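Long-range contacts in aromatic-amino-acid:2-oxoglutarate transaminase (Candida albicans, PDB 6HND), which probably catalyses pyridoxal 5'-phosphate-dependent transamination of aromatic amino acids, and perhaps of 2-aminoadipate, with 2-oxoglutarate as amino-group acceptor: residues R126-A131 / S374-T379; L404-R409 / L491-A496; K410-Y415 / E500-S505. All blocks are in the same frame, centred on the assembly; numbering follows the deposited sequence.

Overall arrangement
Contacts 2 and 3 are neighbours, their centres about 8 Å apart, and share helix 392-418, whereas contact 1 lies far off, its centre about 33 Å from that of contact 2. All three are mostly buried and all touch the second subunit. Their chemistry differs. Contact 1 joins backbone to backbone through two glycines and lies next to Y130, which binds the cofactor held by the other subunit. Contact 2 is polar at its heart, with R409 bonded to carbonyls just beyond strand 488-492. Contact 3 is aliphatic, between two helices, and reaches the surface at L503. I502 of contact 3 packs on R409 and A496 of contact 2.

Contact 1: residues R126-A131 / S374-T379; sequences RGLQYA and SGLTQT. With PLP (pyridoxal-5'-phosphate), chain C.
G127 and G375 bring the two backbones within 5.1 Å, CA to CA, which is possible because glycine has no side chain; a CB on either residue would point into the other segment. Along segment 374-379, S374 comes first, as N-cap of helix 375-388; its OG is hydrogen-bonded to L347 O and T377 OG1 of the second subunit. At G375 the CA lies 3.5 Å from G127 O in a CA-H...O contact. L376 follows, its CG set anti to the backbone N (chi1 177°), a torsion that lays its chain alongside L128, both pointing the same way. The L128 methyl CD2 rests 4.1 Å from L376 CB, an apolar touch suited to a buried place. T377, like S374, serves the subunit interface, bonding through OG1 to S374 OG of the other chain. Last comes T379, whose OG1 presses to 3.2 Å from G127 CA. Within the helix, T379 OG1 donates to G375 O at 2.6 Å from above the carbonyl plane, while T379 N reaches the same oxygen from the opposite face. Beyond G127 the chain leads to Y130, its OH donating to PLP O2P at 2.6 Å. This cofactor is held otherwise by the second subunit, through residues such as S340 and R348, a phosphate site shared across the dimer as in other fold-type I aminotransferases.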
loop_
_atom_site.group_PDB
_atom_site.type_symbol
_atom_site.label_atom_id
_atom_site.label_comp_id
_atom_site.label_asym_id
_atom_site.label_seq_id
_atom_site.Cartn_x
_atom_site.Cartn_y
_atom_site.Cartn_z
ATOM N N ARG B 126 -15.458 -4.166 11.558
ATOM C CA ARG B 126 -15.289 -3.664 10.169
ATOM C C ARG B 126 -13.828 -3.269 9.890
ATOM O O ARG B 126 -13.371 -3.500 8.752
ATOM C CB ARG B 126 -16.315 -2.563 9.916
ATOM C CG ARG B 126 -17.692 -3.159 9.675
ATOM C CD ARG B 126 -18.810 -2.166 9.740
ATOM N NE ARG B 126 -19.050 -1.751 11.114
ATOM C CZ ARG B 126 -20.029 -0.937 11.461
ATOM N NH1 ARG B 126 -20.847 -0.489 10.528
ATOM N NH2 ARG B 126 -20.181 -0.562 12.717
ATOM N N GLY B 127 -13.123 -2.704 10.876
ATOM C CA GLY B 127 -11.757 -2.170 10.700
ATOM C C GLY B 127 -10.769 -3.259 10.320
ATOM O O GLY B 127 -9.867 -2.997 9.487
ATOM N N LEU B 128 -10.940 -4.443 10.906
ATOM C CA LEU B 128 -10.114 -5.633 10.636
ATOM C C LEU B 128 -10.694 -6.524 9.531
ATOM O O LEU B 128 -10.004 -7.529 9.151
ATOM C CB LEU B 128 -9.970 -6.367 11.958
ATOM C CG LEU B 128 -9.205 -5.560 12.981
ATOM C CD1 LEU B 128 -9.133 -6.294 14.302
ATOM C CD2 LEU B 128 -7.827 -5.255 12.436
ATOM N N GLN B 129 -11.858 -6.173 8.981
ATOM C CA GLN B 129 -12.458 -6.904 7.830
ATOM C C GLN B 129 -12.094 -6.197 6.513
ATOM O O GLN B 129 -11.755 -4.990 6.561
ATOM C CB GLN B 129 -13.964 -7.009 8.018
ATOM C CG GLN B 129 -14.682 -7.835 6.960
ATOM C CD GLN B 129 -14.147 -9.241 6.932
ATOM O OE1 GLN B 129 -13.190 -9.548 6.207
ATOM N NE2 GLN B 129 -14.748 -10.087 7.743
ATOM N N TYR B 130 -12.132 -6.952 5.402
ATOM C CA TYR B 130 -12.094 -6.442 4.005
ATOM C C TYR B 130 -12.986 -5.205 3.926
ATOM O O TYR B 130 -14.123 -5.231 4.470
ATOM C CB TYR B 130 -12.542 -7.508 3.003
ATOM C CG TYR B 130 -11.490 -8.544 2.659
ATOM C CD1 TYR B 130 -10.366 -8.204 1.930
ATOM C CD2 TYR B 130 -11.612 -9.862 3.068
ATOM C CE1 TYR B 130 -9.394 -9.135 1.619
ATOM C CE2 TYR B 130 -10.651 -10.806 2.761
ATOM C CZ TYR B 130 -9.545 -10.450 2.011
ATOM O OH TYR B 130 -8.577 -11.380 1.701
ATOM N N ALA B 131 -12.465 -4.149 3.306
ATOM C CA ALA B 131 -13.131 -2.833 3.189
ATOM C C ALA B 131 -13.068 -2.336 1.735
ATOM O O ALA B 131 -12.236 -2.803 0.985
ATOM C CB ALA B 131 -12.451 -1.884 4.146
ATOM N N SER B 374 -4.071 0.291 5.103
ATOM C CA SER B 374 -4.330 -0.566 6.294
ATOM C C SER B 374 -5.613 -0.129 7.012
ATOM O O SER B 374 -5.659 0.989 7.497
ATOM C CB SER B 374 -3.182 -0.546 7.250
ATOM O OG SER B 374 -3.374 -1.526 8.243
ATOM N N GLY B 375 -6.610 -0.999 7.077
ATOM C CA GLY B 375 -7.867 -0.737 7.797
ATOM C C GLY B 375 -7.612 -0.492 9.268
ATOM O O GLY B 375 -8.310 0.361 9.851
ATOM N N LEU B 376 -6.656 -1.209 9.862
ATOM C CA LEU B 376 -6.345 -1.072 11.314
ATOM C C LEU B 376 -5.871 0.361 11.530
ATOM O O LEU B 376 -6.217 0.945 12.545
ATOM C CB LEU B 376 -5.281 -2.100 11.744
ATOM C CG LEU B 376 -4.821 -1.998 13.202
ATOM C CD1 LEU B 376 -5.999 -1.936 14.169
ATOM C CD2 LEU B 376 -3.884 -3.136 13.584
ATOM N N THR B 377 -5.103 0.907 10.590
ATOM C CA THR B 377 -4.517 2.267 10.717
ATOM C C THR B 377 -5.612 3.303 10.495
ATOM O O THR B 377 -5.651 4.271 11.269
ATOM C CB THR B 377 -3.362 2.467 9.746
ATOM O OG1 THR B 377 -2.407 1.492 10.159
ATOM C CG2 THR B 377 -2.808 3.880 9.761
ATOM N N GLN B 378 -6.434 3.108 9.460
ATOM C CA GLN B 378 -7.619 3.955 9.186
ATOM C C GLN B 378 -8.480 3.978 10.451
ATOM O O GLN B 378 -9.031 5.031 10.759
ATOM C CB GLN B 378 -8.446 3.413 8.029
ATOM C CG GLN B 378 -7.787 3.561 6.674
ATOM C CD GLN B 378 -8.727 3.157 5.564
ATOM O OE1 GLN B 378 -9.807 3.749 5.401
ATOM N NE2 GLN B 378 -8.315 2.159 4.785
ATOM N N THR B 379 -8.620 2.829 11.112
ATOM C CA THR B 379 -9.461 2.669 12.324
ATOM C C THR B 379 -8.845 3.522 13.435
ATOM O O THR B 379 -9.557 4.388 13.935
ATOM C CB THR B 379 -9.626 1.192 12.699
ATOM O OG1 THR B 379 -10.261 0.557 11.593
ATOM C CG2 THR B 379 -10.432 0.973 13.962
HETATM N N1 PLP C . -5.138 -15.457 -3.248
HETATM C C2 PLP C . -6.063 -16.314 -2.822
HETATM C C2A PLP C . -6.037 -17.700 -3.384
HETATM C C3 PLP C . -6.996 -15.941 -1.826
HETATM O O3 PLP C . -7.897 -16.872 -1.396
HETATM C C4 PLP C . -6.967 -14.622 -1.303
HETATM C C4A PLP C . -7.903 -14.279 -0.210
HETATM C C5 PLP C . -5.975 -13.732 -1.800
HETATM C C6 PLP C . -5.132 -14.197 -2.773
HETATM C C5A PLP C . -5.847 -12.283 -1.403
HETATM O O4P PLP C . -5.476 -12.056 -0.011
HETATM P P PLP C . -5.152 -10.579 0.578
HETATM O O1P PLP C . -4.136 -10.835 1.692
HETATM O O2P PLP C . -6.451 -10.046 1.111
HETATM O O3P PLP C . -4.652 -9.736 -0.594
#

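Contact 2: residues L404-R409 / L491-A496; sequences LNYSYR and LCYALA
R409 reaches from helix 392-418 to two backbone carbonyls just beyond strand 488-492, and this is where the contact is tightest. Its chain stretches out from CG to NE and brings the guanidinium edge to the turn, with both acceptors close to the guanidinium plane. R409 NH1 donates to Y493 O at 2.7 Å, with an N-H...O angle of 152°. A496 O is gripped end-on by two nitrogens, R409 NH2 at 2.8 Å and, less straight, R409 NH1 at 3.1 Å, both from one face of the carbonyl. An arginine suits this place, since it satisfies the carbonyl oxygens of two buried residues three positions apart, which probably helps to fix the turn. The aliphatic start of the chain is used as well, R409 CB lying 3.7 Å from Y493 CD1. Close packing continues at Y406, where Y493 CE1 meets the ring edge 3.8 Å from Y406 CD1 and the two phenol chains slant past each other. Small A494 fits beside the phenol, its CB 3.7 Å from Y406 OH; F50 of the second subunit stacks with the Y406 ring. The looser side is at partly exposed L495, which turns its CB from the helix and packs on Y43 of the second subunit. Such a meeting of a long helix with the turn just after a strand of an antiparallel sheet belongs to the small domain of a fold-type I aminotransferase.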
loop_
_atom_site.group_PDB
_atom_site.type_symbol
_atom_site.label_atom_id
_atom_site.label_comp_id
_atom_site.label_asym_id
_atom_site.label_seq_id
_atom_site.Cartn_x
_atom_site.Cartn_y
_atom_site.Cartn_z
ATOM N N LEU B 404 3.136 26.196 16.324
ATOM C CA LEU B 404 3.874 27.003 17.333
ATOM C C LEU B 404 5.260 26.421 17.522
ATOM O O LEU B 404 6.199 27.230 17.605
ATOM C CB LEU B 404 3.153 27.005 18.681
ATOM C CG LEU B 404 2.013 28.004 18.815
ATOM C CD1 LEU B 404 1.495 27.996 20.249
ATOM C CD2 LEU B 404 2.463 29.395 18.394
ATOM N N ASN B 405 5.356 25.097 17.662
ATOM C CA ASN B 405 6.663 24.391 17.806
ATOM C C ASN B 405 7.546 24.702 16.588
ATOM O O ASN B 405 8.711 25.129 16.766
ATOM C CB ASN B 405 6.512 22.870 17.869
ATOM C CG ASN B 405 6.688 22.295 19.254
ATOM O OD1 ASN B 405 7.781 21.845 19.608
ATOM N ND2 ASN B 405 5.605 22.263 20.018
ATOM N N TYR B 406 7.007 24.439 15.394
ATOM C CA TYR B 406 7.689 24.605 14.091
ATOM C C TYR B 406 8.117 26.064 13.943
ATOM O O TYR B 406 9.262 26.299 13.506
ATOM C CB TYR B 406 6.796 24.101 12.950
ATOM C CG TYR B 406 6.936 22.622 12.691
ATOM C CD1 TYR B 406 8.017 22.126 11.993
ATOM C CD2 TYR B 406 6.015 21.703 13.165
ATOM C CE1 TYR B 406 8.175 20.767 11.765
ATOM C CE2 TYR B 406 6.151 20.342 12.937
ATOM C CZ TYR B 406 7.229 19.873 12.222
ATOM O OH TYR B 406 7.394 18.550 11.981
ATOM N N SER B 407 7.228 26.996 14.301
ATOM C CA SER B 407 7.497 28.448 14.244
ATOM C C SER B 407 8.703 28.755 15.128
ATOM O O SER B 407 9.611 29.457 14.646
ATOM C CB SER B 407 6.311 29.273 14.639
ATOM O OG SER B 407 6.665 30.657 14.718
ATOM N N TYR B 408 8.710 28.278 16.368
ATOM C CA TYR B 408 9.835 28.539 17.298
ATOM C C TYR B 408 11.096 27.901 16.695
ATOM O O TYR B 408 12.150 28.590 16.664
ATOM C CB TYR B 408 9.511 28.056 18.714
ATOM C CG TYR B 408 10.584 28.333 19.735
ATOM C CD1 TYR B 408 10.869 29.631 20.138
ATOM C CD2 TYR B 408 11.324 27.304 20.304
ATOM C CE1 TYR B 408 11.862 29.909 21.066
ATOM C CE2 TYR B 408 12.316 27.562 21.242
ATOM C CZ TYR B 408 12.587 28.870 21.620
ATOM O OH TYR B 408 13.549 29.152 22.542
ATOM N N ARG B 409 10.994 26.650 16.217
ATOM C CA ARG B 409 12.150 25.873 15.697
ATOM C C ARG B 409 12.762 26.636 14.518
ATOM O O ARG B 409 14.002 26.852 14.518
ATOM C CB ARG B 409 11.746 24.447 15.306
ATOM C CG ARG B 409 11.684 23.472 16.473
ATOM C CD ARG B 409 10.883 22.231 16.127
ATOM N NE ARG B 409 10.995 21.245 17.179
ATOM C CZ ARG B 409 11.814 20.213 17.149
ATOM N NH1 ARG B 409 12.540 19.958 16.070
ATOM N NH2 ARG B 409 11.884 19.406 18.189
ATOM N N LEU B 491 17.904 22.624 4.766
ATOM C CA LEU B 491 17.983 22.358 6.224
ATOM C C LEU B 491 16.598 21.968 6.696
ATOM O O LEU B 491 15.644 22.608 6.232
ATOM C CB LEU B 491 18.454 23.616 6.950
ATOM C CG LEU B 491 19.673 24.313 6.341
ATOM C CD1 LEU B 491 19.954 25.593 7.103
ATOM C CD2 LEU B 491 20.883 23.396 6.366
ATOM N N CYS B 492 16.511 20.940 7.539
ATOM C CA CYS B 492 15.260 20.525 8.195
ATOM C C CYS B 492 15.416 20.559 9.721
ATOM O O CYS B 492 16.320 19.869 10.232
ATOM C CB CYS B 492 14.825 19.143 7.728
ATOM S SG CYS B 492 13.297 18.631 8.550
ATOM N N TYR B 493 14.539 21.315 10.390
ATOM C CA TYR B 493 14.509 21.546 11.865
ATOM C C TYR B 493 13.375 20.723 12.498
ATOM O O TYR B 493 12.922 21.033 13.608
ATOM C CB TYR B 493 14.369 23.044 12.167
ATOM C CG TYR B 493 13.324 23.736 11.337
ATOM C CD1 TYR B 493 11.985 23.672 11.696
ATOM C CD2 TYR B 493 13.649 24.380 10.157
ATOM C CE1 TYR B 493 10.999 24.270 10.931
ATOM C CE2 TYR B 493 12.680 25.022 9.398
ATOM C CZ TYR B 493 11.353 24.956 9.784
ATOM O OH TYR B 493 10.386 25.528 9.030
ATOM N N ALA B 494 12.902 19.692 11.794
ATOM C CA ALA B 494 11.799 18.825 12.261
ATOM C C ALA B 494 12.365 17.698 13.126
ATOM O O ALA B 494 11.636 17.233 14.005
ATOM C CB ALA B 494 11.020 18.290 11.074
ATOM N N LEU B 495 13.610 17.279 12.896
ATOM C CA LEU B 495 14.153 16.019 13.472
ATOM C C LEU B 495 14.703 16.283 14.885
ATOM O O LEU B 495 14.553 15.415 15.756
ATOM C CB LEU B 495 15.223 15.416 12.545
ATOM C CG LEU B 495 15.022 13.940 12.161
ATOM C CD1 LEU B 495 16.323 13.323 11.701
ATOM C CD2 LEU B 495 14.414 13.088 13.290
ATOM N N ALA B 496 15.320 17.433 15.118
ATOM C CA ALA B 496 16.044 17.726 16.375
ATOM C C ALA B 496 15.163 17.379 17.581
ATOM O O ALA B 496 13.970 17.620 17.483
ATOM C CB ALA B 496 16.425 19.185 16.379
#

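Contact 3: residues K410-Y415 / E500-S505; sequences KDLLLY and EEILES
Two helices of the small domain, 392-418 and 499-518, pack here through L412 and L413 on one and I502 and L503 on the other. Over these short segments the axes run in broadly the same direction, crossing at -34° with a closest approach of 8.5 Å. The branched methyl of I502 does most of the work at the centre. With CG2 anti to the backbone N, I502 turns this methyl to the partner helix, I502 CG2 lying 3.6 Å from L413 N and 3.9 Å from L413 CB. Such close access to the opposite backbone suits a beta-branched residue, whose methyl is attached directly at CB and needs no long reach. L412 comes over the same methyl at about a right angle, its CD2 4.0 Å from I502 CG2. Both helices lie against the antiparallel sheet that includes strands 438-443 and 488-492, as expected for the small domain of this fold family: L413 and L414 touch V439, while L491 touches L413 and, on helix 499-518, L509. I502 also packs on the loop residue A496. Farther out, L503 CD2 lies against CG and CD1 of L412, 3.8 Å from L412 CG, again with the chains crossed. At the rim, Y415 adds a distant touch, its ring edge at CD2 lying 4.5 Å from L503 CD2. Side-chain contacts across the seam are aliphatic or aromatic. K410, which points away from it, joins D411 in a salt bridge and also bridges to D432, while S505, whose CB points to the partner helix, donates through OG to E501 O of its own helix, 2.6 Å away.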
loop_
_atom_site.group_PDB
_atom_site.type_symbol
_atom_site.label_atom_id
_atom_site.label_comp_id
_atom_site.label_asym_id
_atom_site.label_seq_id
_atom_site.Cartn_x
_atom_site.Cartn_y
_atom_site.Cartn_z
ATOM N N LYS B 410 11.933 27.091 13.575
ATOM C CA LYS B 410 12.448 27.769 12.355
ATOM C C LYS B 410 13.229 29.030 12.752
ATOM O O LYS B 410 14.347 29.254 12.203
ATOM C CB LYS B 410 11.326 28.101 11.374
ATOM C CG LYS B 410 11.809 28.814 10.118
ATOM C CD LYS B 410 11.687 30.313 10.211
ATOM C CE LYS B 410 10.263 30.791 10.022
ATOM N NZ LYS B 410 10.201 32.268 9.943
ATOM N N ASP B 411 12.675 29.835 13.657
ATOM C CA ASP B 411 13.295 31.131 14.061
ATOM C C ASP B 411 14.619 30.881 14.806
ATOM O O ASP B 411 15.596 31.633 14.572
ATOM C CB ASP B 411 12.324 31.959 14.899
ATOM C CG ASP B 411 11.110 32.429 14.127
ATOM O OD1 ASP B 411 11.160 32.429 12.852
ATOM O OD2 ASP B 411 10.122 32.773 14.805
ATOM N N LEU B 412 14.646 29.874 15.673
ATOM C CA LEU B 412 15.859 29.463 16.419
ATOM C C LEU B 412 16.980 29.151 15.416
ATOM O O LEU B 412 18.041 29.803 15.468
ATOM C CB LEU B 412 15.505 28.245 17.272
ATOM C CG LEU B 412 16.366 28.017 18.506
ATOM C CD1 LEU B 412 16.291 29.207 19.464
ATOM C CD2 LEU B 412 15.926 26.728 19.192
ATOM N N LEU B 413 16.739 28.231 14.482
ATOM C CA LEU B 413 17.758 27.851 13.467
ATOM C C LEU B 413 18.217 29.108 12.721
ATOM O O LEU B 413 19.435 29.238 12.484
ATOM C CB LEU B 413 17.173 26.811 12.515
ATOM C CG LEU B 413 18.072 26.427 11.349
ATOM C CD1 LEU B 413 19.349 25.781 11.866
ATOM C CD2 LEU B 413 17.329 25.513 10.382
ATOM N N LEU B 414 17.275 29.986 12.354
ATOM C CA LEU B 414 17.590 31.253 11.637
ATOM C C LEU B 414 18.452 32.165 12.535
ATOM O O LEU B 414 19.411 32.740 11.991
ATOM C CB LEU B 414 16.312 31.947 11.131
ATOM C CG LEU B 414 16.047 31.769 9.633
ATOM C CD1 LEU B 414 15.692 30.328 9.320
ATOM C CD2 LEU B 414 14.957 32.689 9.142
ATOM N N TYR B 415 18.136 32.285 13.834
ATOM C CA TYR B 415 18.950 33.037 14.824
ATOM C C TYR B 415 20.365 32.430 14.837
ATOM O O TYR B 415 21.346 33.140 14.540
ATOM C CB TYR B 415 18.267 33.035 16.196
ATOM C CG TYR B 415 19.030 33.733 17.303
ATOM C CD1 TYR B 415 19.046 35.116 17.390
ATOM C CD2 TYR B 415 19.721 33.014 18.268
ATOM C CE1 TYR B 415 19.756 35.764 18.383
ATOM C CE2 TYR B 415 20.435 33.648 19.272
ATOM C CZ TYR B 415 20.450 35.031 19.328
ATOM O OH TYR B 415 21.146 35.688 20.301
ATOM N N GLU B 500 18.691 22.914 22.084
ATOM C CA GLU B 500 20.173 22.800 22.179
ATOM C C GLU B 500 20.710 22.198 20.867
ATOM O O GLU B 500 21.718 22.721 20.323
ATOM C CB GLU B 500 20.588 21.991 23.418
ATOM C CG GLU B 500 20.266 22.681 24.742
ATOM C CD GLU B 500 18.795 22.687 25.152
ATOM O OE1 GLU B 500 18.166 21.602 25.122
ATOM O OE2 GLU B 500 18.271 23.781 25.503
ATOM N N GLU B 501 20.049 21.164 20.335
ATOM C CA GLU B 501 20.495 20.505 19.077
ATOM C C GLU B 501 20.328 21.471 17.909
ATOM O O GLU B 501 21.170 21.436 17.005
ATOM C CB GLU B 501 19.758 19.209 18.829
ATOM C CG GLU B 501 20.242 18.084 19.719
ATOM C CD GLU B 501 19.398 16.830 19.598
ATOM O OE1 GLU B 501 18.636 16.726 18.586
ATOM O OE2 GLU B 501 19.486 15.976 20.517
ATOM N N ILE B 502 19.298 22.320 17.935
ATOM C CA ILE B 502 19.052 23.277 16.816
ATOM C C ILE B 502 20.140 24.348 16.831
ATOM O O ILE B 502 20.721 24.602 15.749
ATOM C CB ILE B 502 17.638 23.866 16.884
ATOM C CG1 ILE B 502 16.627 22.760 16.557
ATOM C CG2 ILE B 502 17.529 25.077 15.962
ATOM C CD1 ILE B 502 15.195 23.118 16.810
ATOM N N LEU B 503 20.432 24.924 18.006
ATOM C CA LEU B 503 21.462 25.994 18.113
ATOM C C LEU B 503 22.792 25.392 17.673
ATOM O O LEU B 503 23.475 26.038 16.895
ATOM C CB LEU B 503 21.507 26.586 19.530
ATOM C CG LEU B 503 20.245 27.364 19.940
ATOM C CD1 LEU B 503 20.259 27.714 21.425
ATOM C CD2 LEU B 503 20.061 28.621 19.099
ATOM N N GLU B 504 23.087 24.164 18.101
ATOM C CA GLU B 504 24.401 23.514 17.886
ATOM C C GLU B 504 24.512 23.119 16.413
ATOM O O GLU B 504 25.617 23.218 15.883
ATOM C CB GLU B 504 24.581 22.317 18.831
ATOM C CG GLU B 504 25.856 21.502 18.606
ATOM C CD GLU B 504 27.203 22.212 18.732
ATOM O OE1 GLU B 504 27.280 23.319 19.330
ATOM O OE2 GLU B 504 28.191 21.642 18.221
ATOM N N SER B 505 23.401 22.692 15.790
ATOM C CA SER B 505 23.325 22.347 14.349
ATOM C C SER B 505 23.729 23.582 13.537
ATOM O O SER B 505 24.610 23.483 12.663
ATOM C CB SER B 505 21.950 21.848 13.983
ATOM O OG SER B 505 21.686 20.589 14.589
#